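Local atomic coordinates of viral structural protein 4 (PDB entry 6TZ0), a protein that binds GTP and probably acts as a nucleotide-dependent partner of the viral RNA-dependent RNA polymerase during transcription inside the capsid. Residues G17-P22 against V249-E254; F206-S211 against R226-N231; Y417-A422 against L528-T533; H429-V434 against G523-L528. All coordinates share one frame; numbering follows the deposited sequence.

Overall arrangement
The four contacts form two pairs far apart in the chain's fold. The centres of contacts 1 and 3 are about 52 Å apart. Contact 1 and contact 2 have centres about 12 Å apart and touch: backbone bonds join Ile228 of contact 2 to Val249 and Ile251 of contact 1. Contact 2 is nested inside the loop that contact 1 closes. Contact 3 and contact 4 share helix 524-537 and Leu528, with centres about 9 Å apart. Residues that bind GTP in another structure of this protein lie beside the second pair: Leu530 of contact 3 touches Lys355, and Gly524 of contact 4 follows Arg520, Gln521 and Arg522. Contacts 1 and 2 lie away from these sites.

Contact 1. Residues G17-P22 against V249-E254; sequences GLYLRP and VFIRYE
The Tyr19 ring lies against Val249 and Ile251, and its CD2-CE2 side touches both. CD2 is 3.6 Å from Val249 CG1, and CE2 is 3.5 Å from Ile251 CG2. Both methyls of Val249 touch this side of the ring, and the approach is oblique. With chi1 at -71°, the Tyr19 CG is anti to its own carbonyl carbon, and the ring extends across to 249-254. The hydroxyl at its end donates to the backbone oxygen of Phe250, with Tyr19 OH and Phe250 O 3.1 Å apart. It reaches that oxygen from above the carbonyl plane, about 35° out of it. The same OH lies 3.4 Å from Ile251 CA.

The contact joins two loops. Residues 17-22 follow helix 10-15, and Gly17 ends that helix in a Schellman motif with positive phi. Residues 249-254 lead into strand 255-261 and bond through the backbone of Val249 and Ile251 to Ile228 of strand 226-230. Tyr19 also touches Ser227 of that strand. Gly17 meets the end of another tyrosine: its CA is 4.1 Å from Tyr253 OH. On the far side of the 249-254 loop, the Phe250 ring makes a cation-pi contact with Arg240.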
loop_
_atom_site.group_PDB
_atom_site.type_symbol
_atom_site.label_atom_id
_atom_site.label_comp_id
_atom_site.label_asym_id
_atom_site.label_seq_id
_atom_site.Cartn_x
_atom_site.Cartn_y
_atom_site.Cartn_z
ATOM N N GLY B 17 33.472 -26.577 -24.928
ATOM C CA GLY B 17 34.604 -26.777 -25.801
ATOM C C GLY B 17 35.944 -26.638 -25.125
ATOM O O GLY B 17 36.932 -26.330 -25.796
ATOM N N LEU B 18 36.011 -26.866 -23.816
ATOM C CA LEU B 18 37.199 -26.608 -23.016
ATOM C C LEU B 18 37.617 -27.898 -22.334
ATOM O O LEU B 18 36.826 -28.498 -21.603
ATOM C CB LEU B 18 36.927 -25.524 -21.972
ATOM C CG LEU B 18 36.977 -24.029 -22.276
ATOM C CD1 LEU B 18 35.902 -23.581 -23.210
ATOM C CD2 LEU B 18 36.774 -23.330 -20.973
ATOM N N TYR B 19 38.852 -28.318 -22.568
ATOM C CA TYR B 19 39.393 -29.554 -22.027
ATOM C C TYR B 19 40.597 -29.243 -21.157
ATOM O O TYR B 19 41.440 -28.428 -21.535
ATOM C CB TYR B 19 39.800 -30.489 -23.158
ATOM C CG TYR B 19 38.635 -31.076 -23.900
ATOM C CD1 TYR B 19 37.416 -31.237 -23.287
ATOM C CD2 TYR B 19 38.732 -31.406 -25.231
ATOM C CE1 TYR B 19 36.346 -31.760 -23.964
ATOM C CE2 TYR B 19 37.658 -31.934 -25.911
ATOM C CZ TYR B 19 36.467 -32.105 -25.266
ATOM O OH TYR B 19 35.374 -32.621 -25.914
ATOM N N LEU B 20 40.671 -29.887 -19.996
ATOM C CA LEU B 20 41.779 -29.650 -19.082
ATOM C C LEU B 20 43.089 -30.158 -19.663
ATOM O O LEU B 20 43.154 -31.241 -20.247
ATOM C CB LEU B 20 41.527 -30.311 -17.725
ATOM C CG LEU B 20 40.527 -29.661 -16.772
ATOM C CD1 LEU B 20 40.308 -30.537 -15.560
ATOM C CD2 LEU B 20 41.034 -28.305 -16.345
ATOM N N ARG B 21 44.117 -29.348 -19.519
ATOM C CA ARG B 21 45.453 -29.731 -19.934
ATOM C C ARG B 21 45.997 -30.751 -18.937
ATOM O O ARG B 21 45.822 -30.567 -17.729
ATOM C CB ARG B 21 46.317 -28.473 -19.996
ATOM C CG ARG B 21 47.683 -28.642 -20.593
ATOM C CD ARG B 21 48.336 -27.302 -20.806
ATOM N NE ARG B 21 47.646 -26.544 -21.838
ATOM C CZ ARG B 21 47.914 -25.279 -22.128
ATOM N NH1 ARG B 21 48.862 -24.634 -21.462
ATOM N NH2 ARG B 21 47.238 -24.659 -23.084
ATOM N N PRO B 22 46.620 -31.840 -19.392
ATOM C CA PRO B 22 46.939 -32.950 -18.482
ATOM C C PRO B 22 48.052 -32.606 -17.506
ATOM O O PRO B 22 48.822 -31.662 -17.685
ATOM C CB PRO B 22 47.364 -34.074 -19.429
ATOM C CG PRO B 22 47.840 -33.377 -20.636
ATOM C CD PRO B 22 46.969 -32.170 -20.782
ATOM N N VAL B 249 41.840 -35.467 -28.719
ATOM C CA VAL B 249 40.475 -35.435 -28.221
ATOM C C VAL B 249 39.681 -34.440 -29.060
ATOM O O VAL B 249 40.187 -33.373 -29.426
ATOM C CB VAL B 249 40.452 -35.117 -26.708
ATOM C CG1 VAL B 249 41.103 -33.785 -26.388
ATOM C CG2 VAL B 249 39.050 -35.202 -26.153
ATOM N N PHE B 250 38.467 -34.827 -29.438
ATOM C CA PHE B 250 37.647 -34.012 -30.323
ATOM C C PHE B 250 36.580 -33.323 -29.488
ATOM O O PHE B 250 35.951 -33.953 -28.636
ATOM C CB PHE B 250 36.947 -34.819 -31.431
ATOM C CG PHE B 250 37.861 -35.419 -32.488
ATOM C CD1 PHE B 250 39.242 -35.380 -32.398
ATOM C CD2 PHE B 250 37.303 -35.943 -33.640
ATOM C CE1 PHE B 250 40.038 -35.913 -33.383
ATOM C CE2 PHE B 250 38.097 -36.469 -34.637
ATOM C CZ PHE B 250 39.465 -36.452 -34.504
ATOM N N ILE B 251 36.361 -32.039 -29.737
ATOM C CA ILE B 251 35.289 -31.345 -29.038
ATOM C C ILE B 251 33.973 -31.672 -29.731
ATOM O O ILE B 251 33.919 -31.903 -30.944
ATOM C CB ILE B 251 35.553 -29.828 -28.957
ATOM C CG1 ILE B 251 35.477 -29.150 -30.311
ATOM C CG2 ILE B 251 36.941 -29.559 -28.435
ATOM C CD1 ILE B 251 35.585 -27.661 -30.182
ATOM N N ARG B 252 32.901 -31.742 -28.949
ATOM C CA ARG B 252 31.626 -32.260 -29.426
ATOM C C ARG B 252 30.544 -31.213 -29.245
ATOM O O ARG B 252 30.278 -30.777 -28.121
ATOM C CB ARG B 252 31.253 -33.546 -28.692
ATOM C CG ARG B 252 32.166 -34.705 -29.016
ATOM C CD ARG B 252 31.639 -35.996 -28.436
ATOM N NE ARG B 252 31.574 -35.949 -26.980
ATOM C CZ ARG B 252 32.583 -36.266 -26.176
ATOM N NH1 ARG B 252 33.744 -36.651 -26.686
ATOM N NH2 ARG B 252 32.433 -36.196 -24.860
ATOM N N TYR B 253 29.925 -30.817 -30.348
ATOM C CA TYR B 253 28.795 -29.910 -30.330
ATOM C C TYR B 253 27.570 -30.618 -30.881
ATOM O O TYR B 253 27.673 -31.496 -31.738
ATOM C CB TYR B 253 29.057 -28.666 -31.147
ATOM C CG TYR B 253 30.155 -27.790 -30.626
ATOM C CD1 TYR B 253 30.034 -27.148 -29.403
ATOM C CD2 TYR B 253 31.268 -27.523 -31.395
ATOM C CE1 TYR B 253 31.023 -26.318 -28.935
ATOM C CE2 TYR B 253 32.251 -26.687 -30.946
ATOM C CZ TYR B 253 32.131 -26.091 -29.713
ATOM O OH TYR B 253 33.128 -25.263 -29.265
ATOM N N GLU B 254 26.401 -30.209 -30.401
ATOM C CA GLU B 254 25.183 -30.929 -30.715
ATOM C C GLU B 254 24.217 -30.164 -31.603
ATOM O O GLU B 254 23.280 -30.772 -32.121
ATOM C CB GLU B 254 24.466 -31.329 -29.420
ATOM C CG GLU B 254 25.292 -32.205 -28.495
ATOM C CD GLU B 254 25.583 -33.572 -29.072
ATOM O OE1 GLU B 254 24.743 -34.096 -29.828
ATOM O OE2 GLU B 254 26.659 -34.123 -28.770
#

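Contact 2. Residues F206-S211 against R226-N231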
loop_
_atom_site.group_PDB
_atom_site.type_symbol
_atom_site.label_atom_id
_atom_site.label_comp_id
_atom_site.label_asym_id
_atom_site.label_seq_id
_atom_site.Cartn_x
_atom_site.Cartn_y
_atom_site.Cartn_z
ATOM N N PHE B 206 41.751 -26.419 -32.245
ATOM C CA PHE B 206 42.237 -26.261 -33.606
ATOM C C PHE B 206 41.171 -26.765 -34.561
ATOM O O PHE B 206 40.735 -27.913 -34.455
ATOM C CB PHE B 206 43.544 -27.020 -33.828
ATOM C CG PHE B 206 44.117 -26.842 -35.200
ATOM C CD1 PHE B 206 44.777 -25.680 -35.540
ATOM C CD2 PHE B 206 43.994 -27.841 -36.148
ATOM C CE1 PHE B 206 45.300 -25.513 -36.799
ATOM C CE2 PHE B 206 44.510 -27.673 -37.409
ATOM C CZ PHE B 206 45.169 -26.511 -37.731
ATOM N N GLU B 207 40.771 -25.920 -35.500
ATOM C CA GLU B 207 39.669 -26.224 -36.399
ATOM C C GLU B 207 40.183 -26.860 -37.683
ATOM O O GLU B 207 40.973 -26.249 -38.408
ATOM C CB GLU B 207 38.889 -24.952 -36.713
ATOM C CG GLU B 207 37.758 -25.152 -37.688
ATOM C CD GLU B 207 36.942 -23.895 -37.893
ATOM O OE1 GLU B 207 37.254 -22.872 -37.251
ATOM O OE2 GLU B 207 35.996 -23.925 -38.706
ATOM N N LEU B 208 39.724 -28.076 -37.965
ATOM C CA LEU B 208 39.953 -28.718 -39.250
ATOM C C LEU B 208 38.800 -28.363 -40.176
ATOM O O LEU B 208 37.642 -28.610 -39.840
ATOM C CB LEU B 208 40.056 -30.233 -39.095
ATOM C CG LEU B 208 41.244 -30.807 -38.334
ATOM C CD1 LEU B 208 41.078 -32.299 -38.175
ATOM C CD2 LEU B 208 42.524 -30.492 -39.068
ATOM N N THR B 209 39.105 -27.780 -41.326
ATOM C CA THR B 209 38.100 -27.513 -42.344
ATOM C C THR B 209 38.447 -28.315 -43.592
ATOM O O THR B 209 39.349 -29.147 -43.584
ATOM C CB THR B 209 37.992 -26.018 -42.650
ATOM O OG1 THR B 209 39.242 -25.532 -43.145
ATOM C CG2 THR B 209 37.615 -25.242 -41.410
ATOM N N ALA B 210 37.710 -28.069 -44.672
ATOM C CA ALA B 210 37.939 -28.799 -45.910
ATOM C C ALA B 210 39.212 -28.366 -46.621
ATOM O O ALA B 210 39.778 -29.154 -47.384
ATOM C CB ALA B 210 36.744 -28.636 -46.847
ATOM N N SER B 211 39.669 -27.139 -46.391
ATOM C CA SER B 211 40.921 -26.662 -46.957
ATOM C C SER B 211 42.098 -26.819 -46.009
ATOM O O SER B 211 43.238 -26.934 -46.463
ATOM C CB SER B 211 40.791 -25.188 -47.344
ATOM O OG SER B 211 40.631 -24.388 -46.188
ATOM N N ARG B 226 46.522 -29.376 -27.653
ATOM C CA ARG B 226 45.457 -28.905 -28.520
ATOM C C ARG B 226 44.303 -29.895 -28.533
ATOM O O ARG B 226 44.496 -31.103 -28.380
ATOM C CB ARG B 226 45.974 -28.696 -29.947
ATOM C CG ARG B 226 47.174 -27.774 -30.043
ATOM C CD ARG B 226 46.844 -26.341 -29.699
ATOM N NE ARG B 226 45.975 -25.677 -30.662
ATOM C CZ ARG B 226 46.417 -24.988 -31.706
ATOM N NH1 ARG B 226 47.718 -24.889 -31.925
ATOM N NH2 ARG B 226 45.567 -24.398 -32.530
ATOM N N SER B 227 43.100 -29.368 -28.710
ATOM C CA SER B 227 41.908 -30.162 -28.955
ATOM C C SER B 227 41.423 -29.881 -30.368
ATOM O O SER B 227 41.836 -28.908 -31.001
ATOM C CB SER B 227 40.820 -29.853 -27.927
ATOM O OG SER B 227 40.386 -28.518 -28.036
ATOM N N ILE B 228 40.554 -30.744 -30.875
ATOM C CA ILE B 228 40.222 -30.763 -32.293
ATOM C C ILE B 228 38.753 -30.425 -32.481
ATOM O O ILE B 228 37.881 -31.055 -31.877
ATOM C CB ILE B 228 40.556 -32.124 -32.922
ATOM C CG1 ILE B 228 42.051 -32.387 -32.827
ATOM C CG2 ILE B 228 40.079 -32.206 -34.354
ATOM C CD1 ILE B 228 42.887 -31.358 -33.540
ATOM N N PHE B 229 38.484 -29.440 -33.329
ATOM C CA PHE B 229 37.137 -29.114 -33.774
ATOM C C PHE B 229 36.983 -29.569 -35.220
ATOM O O PHE B 229 37.473 -28.917 -36.143
ATOM C CB PHE B 229 36.864 -27.626 -33.606
ATOM C CG PHE B 229 35.566 -27.181 -34.186
ATOM C CD1 PHE B 229 34.376 -27.745 -33.772
ATOM C CD2 PHE B 229 35.525 -26.144 -35.090
ATOM C CE1 PHE B 229 33.181 -27.326 -34.303
ATOM C CE2 PHE B 229 34.331 -25.710 -35.613
ATOM C CZ PHE B 229 33.160 -26.301 -35.218
ATOM N N ASN B 230 36.292 -30.689 -35.407
ATOM C CA ASN B 230 36.076 -31.273 -36.725
ATOM C C ASN B 230 34.978 -30.495 -37.441
ATOM O O ASN B 230 33.806 -30.571 -37.067
ATOM C CB ASN B 230 35.706 -32.745 -36.577
ATOM C CG ASN B 230 35.698 -33.493 -37.889
ATOM O OD1 ASN B 230 35.995 -32.944 -38.945
ATOM N ND2 ASN B 230 35.342 -34.762 -37.825
ATOM N N ASN B 231 35.350 -29.769 -38.484
ATOM C CA ASN B 231 34.417 -29.012 -39.306
ATOM C C ASN B 231 34.680 -29.316 -40.773
ATOM O O ASN B 231 34.654 -28.438 -41.635
ATOM C CB ASN B 231 34.537 -27.519 -39.012
ATOM C CG ASN B 231 33.340 -26.722 -39.493
ATOM O OD1 ASN B 231 32.398 -27.269 -40.059
ATOM N ND2 ASN B 231 33.379 -25.417 -39.273
#
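Asn231 and Glu207 make the side-chain hydrogen bond of this contact. Asn231 ND2 donates to Glu207 OE2 at 3.1 Å. The amide meets the anti side of that oxygen, 32° out of the carboxylate plane. Asn231 ND2 also bonds to Ser317 OG, giving it two acceptors. Four backbone bonds join the strands in a parallel ladder. Phe206 N bonds to Ser227 O at 2.8 Å, and Phe229 N to Phe206 O at 2.9 Å. Leu208 N bonds to Phe229 O at 3.0 Å, and Asn231 N to Leu208 O at 2.9 Å.

Glu207 and Phe229 run next to each other on one face, their carboxylate and ring planes 66° apart. Glu207 is extended from CG anti to its backbone N (chi1 177°), which brings CG obliquely to within 3.6 Å of Phe229 CD2, while CB sits at the ring edge. At the start of the ladder, Arg226 NH2 comes to the edge of the Phe206 ring, 3.4 Å from CD1. The guanidinium turns back through Arg226 NE to Arg204 O.

On the other face, Leu208 packs on Ile228, and Ile239 of helix 236-242 meets Leu208 and Asn230. The 249-254 segment borders strand 226-230 on its other edge.

Contact 3. Residues Y417-A422 against L528-T533; sequences YYEQKA and LFLRDT
Helices 417-422 and 528-533 cross at 105°, and their axes come within 10.7 Å. Leu530 and Ala422 make the centre of the contact. The two methyls of Leu530 divide the work. Its CD2 is 4.0 Å from Ala422 CB, while its CD1 lies 3.8 Å from Glu419 CG. The Glu419 chain runs roughly perpendicular to Leu530. Ala422 CB also meets the edge of the Phe529 ring, 4.0 Å from CD2. Phe529 points its ring there because CG is anti to the backbone N (chi1 -179°). Thr533 OG1 sits over the centre of that ring and bonds back to Phe529 O at 2.9 Å. Thr533 N reaches the same oxygen from the opposite face of its plane.

Leu530 also touches Lys355, which binds GTP in another structure of this protein, and Met452 of helix 442-457. The helices therefore meet through methyl, methylene and aromatic carbons, and Glu419 offers Leu530 its CG, while its carboxylate is engaged, weakly, by Gln527.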
loop_
_atom_site.group_PDB
_atom_site.type_symbol
_atom_site.label_atom_id
_atom_site.label_comp_id
_atom_site.label_asym_id
_atom_site.label_seq_id
_atom_site.Cartn_x
_atom_site.Cartn_y
_atom_site.Cartn_z
ATOM N N TYR B 417 -13.072 -8.961 -39.918
ATOM C CA TYR B 417 -13.745 -7.665 -39.865
ATOM C C TYR B 417 -12.748 -6.516 -39.936
ATOM O O TYR B 417 -12.969 -5.531 -40.657
ATOM C CB TYR B 417 -14.576 -7.584 -38.586
ATOM C CG TYR B 417 -15.311 -6.286 -38.382
ATOM C CD1 TYR B 417 -16.454 -5.996 -39.109
ATOM C CD2 TYR B 417 -14.870 -5.355 -37.450
ATOM C CE1 TYR B 417 -17.129 -4.814 -38.923
ATOM C CE2 TYR B 417 -15.540 -4.167 -37.258
ATOM C CZ TYR B 417 -16.669 -3.905 -37.996
ATOM O OH TYR B 417 -17.341 -2.721 -37.804
ATOM N N TYR B 418 -11.637 -6.636 -39.205
ATOM C CA TYR B 418 -10.635 -5.579 -39.200
ATOM C C TYR B 418 -9.918 -5.477 -40.536
ATOM O O TYR B 418 -9.475 -4.388 -40.913
ATOM C CB TYR B 418 -9.624 -5.807 -38.083
ATOM C CG TYR B 418 -10.209 -5.765 -36.699
ATOM C CD1 TYR B 418 -10.716 -4.584 -36.181
ATOM C CD2 TYR B 418 -10.194 -6.886 -35.885
ATOM C CE1 TYR B 418 -11.241 -4.533 -34.913
ATOM C CE2 TYR B 418 -10.701 -6.841 -34.613
ATOM C CZ TYR B 418 -11.224 -5.663 -34.133
ATOM O OH TYR B 418 -11.729 -5.615 -32.863
ATOM N N GLU B 419 -9.815 -6.586 -41.270
ATOM C CA GLU B 419 -9.222 -6.549 -42.601
ATOM C C GLU B 419 -10.099 -5.767 -43.567
ATOM O O GLU B 419 -9.593 -5.005 -44.396
ATOM C CB GLU B 419 -8.997 -7.972 -43.102
ATOM C CG GLU B 419 -8.007 -8.740 -42.256
ATOM C CD GLU B 419 -7.813 -10.167 -42.711
ATOM O OE1 GLU B 419 -8.536 -10.611 -43.627
ATOM O OE2 GLU B 419 -6.935 -10.849 -42.146
ATOM N N GLN B 420 -11.418 -5.917 -43.443
ATOM C CA GLN B 420 -12.356 -5.154 -44.258
ATOM C C GLN B 420 -12.305 -3.670 -43.923
ATOM O O GLN B 420 -12.296 -2.825 -44.830
ATOM C CB GLN B 420 -13.762 -5.704 -44.049
ATOM C CG GLN B 420 -13.923 -7.122 -44.542
ATOM C CD GLN B 420 -15.231 -7.746 -44.121
ATOM O OE1 GLN B 420 -16.007 -7.150 -43.377
ATOM N NE2 GLN B 420 -15.477 -8.965 -44.584
ATOM N N LYS B 421 -12.247 -3.338 -42.628
ATOM C CA LYS B 421 -12.181 -1.931 -42.240
ATOM C C LYS B 421 -10.864 -1.291 -42.671
ATOM O O LYS B 421 -10.851 -0.151 -43.152
ATOM C CB LYS B 421 -12.383 -1.783 -40.734
ATOM C CG LYS B 421 -13.694 -2.356 -40.229
ATOM C CD LYS B 421 -14.909 -1.695 -40.859
ATOM C CE LYS B 421 -15.122 -0.290 -40.348
ATOM N NZ LYS B 421 -16.380 0.288 -40.881
ATOM N N ALA B 422 -9.755 -2.028 -42.560
ATOM C CA ALA B 422 -8.466 -1.495 -42.987
ATOM C C ALA B 422 -8.384 -1.379 -44.502
ATOM O O ALA B 422 -7.760 -0.448 -45.017
ATOM C CB ALA B 422 -7.336 -2.372 -42.457
ATOM N N LEU B 528 0.269 -5.969 -44.677
ATOM C CA LEU B 528 1.417 -5.186 -44.230
ATOM C C LEU B 528 0.985 -4.000 -43.373
ATOM O O LEU B 528 1.653 -3.661 -42.384
ATOM C CB LEU B 528 2.215 -4.719 -45.439
ATOM C CG LEU B 528 3.512 -3.969 -45.162
ATOM C CD1 LEU B 528 4.478 -4.845 -44.400
ATOM C CD2 LEU B 528 4.114 -3.537 -46.466
ATOM N N PHE B 529 -0.149 -3.384 -43.718
ATOM C CA PHE B 529 -0.681 -2.271 -42.939
ATOM C C PHE B 529 -1.099 -2.717 -41.544
ATOM O O PHE B 529 -0.811 -2.034 -40.552
ATOM C CB PHE B 529 -1.851 -1.644 -43.695
ATOM C CG PHE B 529 -2.474 -0.478 -42.998
ATOM C CD1 PHE B 529 -1.795 0.719 -42.890
ATOM C CD2 PHE B 529 -3.755 -0.567 -42.483
ATOM C CE1 PHE B 529 -2.366 1.795 -42.254
ATOM C CE2 PHE B 529 -4.331 0.510 -41.847
ATOM C CZ PHE B 529 -3.637 1.689 -41.735
ATOM N N LEU B 530 -1.745 -3.882 -41.444
ATOM C CA LEU B 530 -2.135 -4.395 -40.139
ATOM C C LEU B 530 -0.940 -4.865 -39.330
ATOM O O LEU B 530 -0.954 -4.727 -38.104
ATOM C CB LEU B 530 -3.142 -5.528 -40.290
ATOM C CG LEU B 530 -4.515 -5.052 -40.730
ATOM C CD1 LEU B 530 -5.445 -6.217 -40.954
ATOM C CD2 LEU B 530 -5.066 -4.119 -39.686
ATOM N N ARG B 531 0.089 -5.414 -39.989
ATOM C CA ARG B 531 1.334 -5.741 -39.302
ATOM C C ARG B 531 1.942 -4.504 -38.659
ATOM O O ARG B 531 2.366 -4.545 -37.499
ATOM C CB ARG B 531 2.328 -6.393 -40.275
ATOM C CG ARG B 531 3.645 -6.864 -39.633
ATOM C CD ARG B 531 4.789 -5.863 -39.791
ATOM N NE ARG B 531 5.940 -6.203 -38.970
ATOM C CZ ARG B 531 6.874 -5.330 -38.614
ATOM N NH1 ARG B 531 6.773 -4.065 -38.989
ATOM N NH2 ARG B 531 7.890 -5.712 -37.858
ATOM N N ASP B 532 1.999 -3.395 -39.399
ATOM C CA ASP B 532 2.637 -2.200 -38.853
ATOM C C ASP B 532 1.792 -1.549 -37.762
ATOM O O ASP B 532 2.337 -1.046 -36.771
ATOM C CB ASP B 532 2.940 -1.217 -39.973
ATOM C CG ASP B 532 4.119 -1.639 -40.812
ATOM O OD1 ASP B 532 5.029 -2.295 -40.277
ATOM O OD2 ASP B 532 4.138 -1.302 -42.009
ATOM N N THR B 533 0.462 -1.593 -37.899
ATOM C CA THR B 533 -0.426 -1.091 -36.849
ATOM C C THR B 533 -0.287 -1.906 -35.564
ATOM O O THR B 533 -0.151 -1.347 -34.463
ATOM C CB THR B 533 -1.870 -1.125 -37.341
ATOM O OG1 THR B 533 -1.984 -0.361 -38.540
ATOM C CG2 THR B 533 -2.812 -0.554 -36.299
#

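Contact 4. Residues H429-V434 against G523-L528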
loop_
_atom_site.group_PDB
_atom_site.type_symbol
_atom_site.label_atom_id
_atom_site.label_comp_id
_atom_site.label_asym_id
_atom_site.label_seq_id
_atom_site.Cartn_x
_atom_site.Cartn_y
_atom_site.Cartn_z
ATOM N N HIS B 429 -7.689 6.502 -48.964
ATOM C CA HIS B 429 -6.500 7.304 -49.219
ATOM C C HIS B 429 -5.862 6.999 -50.566
ATOM O O HIS B 429 -4.739 7.439 -50.820
ATOM C CB HIS B 429 -5.466 7.100 -48.115
ATOM C CG HIS B 429 -5.868 7.673 -46.794
ATOM N ND1 HIS B 429 -6.551 6.947 -45.843
ATOM C CD2 HIS B 429 -5.681 8.903 -46.263
ATOM C CE1 HIS B 429 -6.767 7.705 -44.785
ATOM N NE2 HIS B 429 -6.248 8.897 -45.013
ATOM N N GLY B 430 -6.543 6.252 -51.428
ATOM C CA GLY B 430 -5.983 5.936 -52.723
ATOM C C GLY B 430 -4.871 4.918 -52.702
ATOM O O GLY B 430 -4.121 4.819 -53.674
ATOM N N ILE B 431 -4.742 4.154 -51.622
ATOM C CA ILE B 431 -3.724 3.120 -51.497
ATOM C C ILE B 431 -4.302 1.817 -52.022
ATOM O O ILE B 431 -5.377 1.387 -51.590
ATOM C CB ILE B 431 -3.262 2.963 -50.039
ATOM C CG1 ILE B 431 -2.734 4.286 -49.485
ATOM C CG2 ILE B 431 -2.198 1.891 -49.935
ATOM C CD1 ILE B 431 -1.519 4.805 -50.194
ATOM N N SER B 432 -3.603 1.198 -52.963
ATOM C CA SER B 432 -3.999 -0.100 -53.487
ATOM C C SER B 432 -2.854 -1.087 -53.597
ATOM O O SER B 432 -3.116 -2.287 -53.735
ATOM C CB SER B 432 -4.642 0.057 -54.871
ATOM O OG SER B 432 -5.817 0.842 -54.804
ATOM N N GLU B 433 -1.607 -0.633 -53.545
ATOM C CA GLU B 433 -0.454 -1.457 -53.860
ATOM C C GLU B 433 0.568 -1.376 -52.740
ATOM O O GLU B 433 0.556 -0.454 -51.922
ATOM C CB GLU B 433 0.197 -1.022 -55.178
ATOM C CG GLU B 433 -0.682 -1.223 -56.387
ATOM C CD GLU B 433 -0.929 -2.683 -56.676
ATOM O OE1 GLU B 433 -0.011 -3.498 -56.447
ATOM O OE2 GLU B 433 -2.047 -3.018 -57.120
ATOM N N VAL B 434 1.455 -2.369 -52.715
ATOM C CA VAL B 434 2.546 -2.373 -51.749
ATOM C C VAL B 434 3.560 -1.292 -52.101
ATOM O O VAL B 434 4.135 -0.646 -51.217
ATOM C CB VAL B 434 3.188 -3.774 -51.695
ATOM C CG1 VAL B 434 4.322 -3.831 -50.695
ATOM C CG2 VAL B 434 2.153 -4.814 -51.357
ATOM N N GLY B 523 -4.590 -9.640 -50.749
ATOM C CA GLY B 523 -4.525 -8.347 -50.102
ATOM C C GLY B 523 -3.314 -8.171 -49.214
ATOM O O GLY B 523 -3.455 -7.982 -48.004
ATOM N N GLY B 524 -2.117 -8.228 -49.803
ATOM C CA GLY B 524 -0.893 -8.073 -49.036
ATOM C C GLY B 524 -0.659 -6.671 -48.520
ATOM O O GLY B 524 0.109 -6.493 -47.569
ATOM N N VAL B 525 -1.309 -5.674 -49.122
ATOM C CA VAL B 525 -1.189 -4.302 -48.646
ATOM C C VAL B 525 -1.874 -4.157 -47.299
ATOM O O VAL B 525 -1.342 -3.538 -46.371
ATOM C CB VAL B 525 -1.799 -3.332 -49.668
ATOM C CG1 VAL B 525 -1.435 -1.901 -49.328
ATOM C CG2 VAL B 525 -1.407 -3.724 -51.057
ATOM N N VAL B 526 -3.072 -4.730 -47.185
ATOM C CA VAL B 526 -3.826 -4.719 -45.940
ATOM C C VAL B 526 -3.083 -5.503 -44.872
ATOM O O VAL B 526 -3.057 -5.115 -43.700
ATOM C CB VAL B 526 -5.230 -5.289 -46.196
ATOM C CG1 VAL B 526 -6.084 -5.239 -44.942
ATOM C CG2 VAL B 526 -5.887 -4.561 -47.345
ATOM N N GLN B 527 -2.428 -6.591 -45.275
ATOM C CA GLN B 527 -1.670 -7.415 -44.343
ATOM C C GLN B 527 -0.453 -6.677 -43.805
ATOM O O GLN B 527 -0.178 -6.721 -42.601
ATOM C CB GLN B 527 -1.258 -8.707 -45.038
ATOM C CG GLN B 527 -2.416 -9.604 -45.378
ATOM C CD GLN B 527 -3.066 -10.180 -44.151
ATOM O OE1 GLN B 527 -2.387 -10.612 -43.228
ATOM N NE2 GLN B 527 -4.389 -10.173 -44.123
ATOM N N LEU B 528 0.269 -5.969 -44.677
ATOM C CA LEU B 528 1.417 -5.186 -44.230
ATOM C C LEU B 528 0.985 -4.000 -43.373
ATOM O O LEU B 528 1.653 -3.661 -42.384
ATOM C CB LEU B 528 2.215 -4.719 -45.439
ATOM C CG LEU B 528 3.512 -3.969 -45.162
ATOM C CD1 LEU B 528 4.478 -4.845 -44.400
ATOM C CD2 LEU B 528 4.114 -3.537 -46.466
#
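The N-terminal turn of helix 524-537 packs on the loop that links helix 417-427 to helix 434-438. Both segments hold helix starts: Gly523 and Glu433 are N-cap residues. Gly430, with positive phi, ends the preceding helix in a Schellman motif.

Val525 is the residue that enters the loop. Its CG2 is 3.5 Å from Ser432 O and 3.6 Å from Val434 N, so this methyl lies against the loop backbone. Its CG1 lies 3.9 Å from Ile431 CG2 and 3.6 Å from Glu433 O. The split follows from chi1 of -168°, which sets CG1 anti to the backbone N and CG2 anti to the carbonyl carbon. Val434 and Val525 lie alongside one another, pointing opposite ways, with their CG2 methyls 3.7 Å apart. One turn further on, Leu528 CD2 comes to 4.2 Å from Val434 CG1.

Tyr437 of helix 434-438 also meets both Val525 and Leu528. Gln436 accepts a bond from Ser432 N. Arg520, Gln521 and Arg522, which bind GTP in another structure of this protein, lie just before Gly523. No polar bond joins the segments: the Val525 methyls rest on both aliphatic side chains and polar loop backbone, a fit by shape.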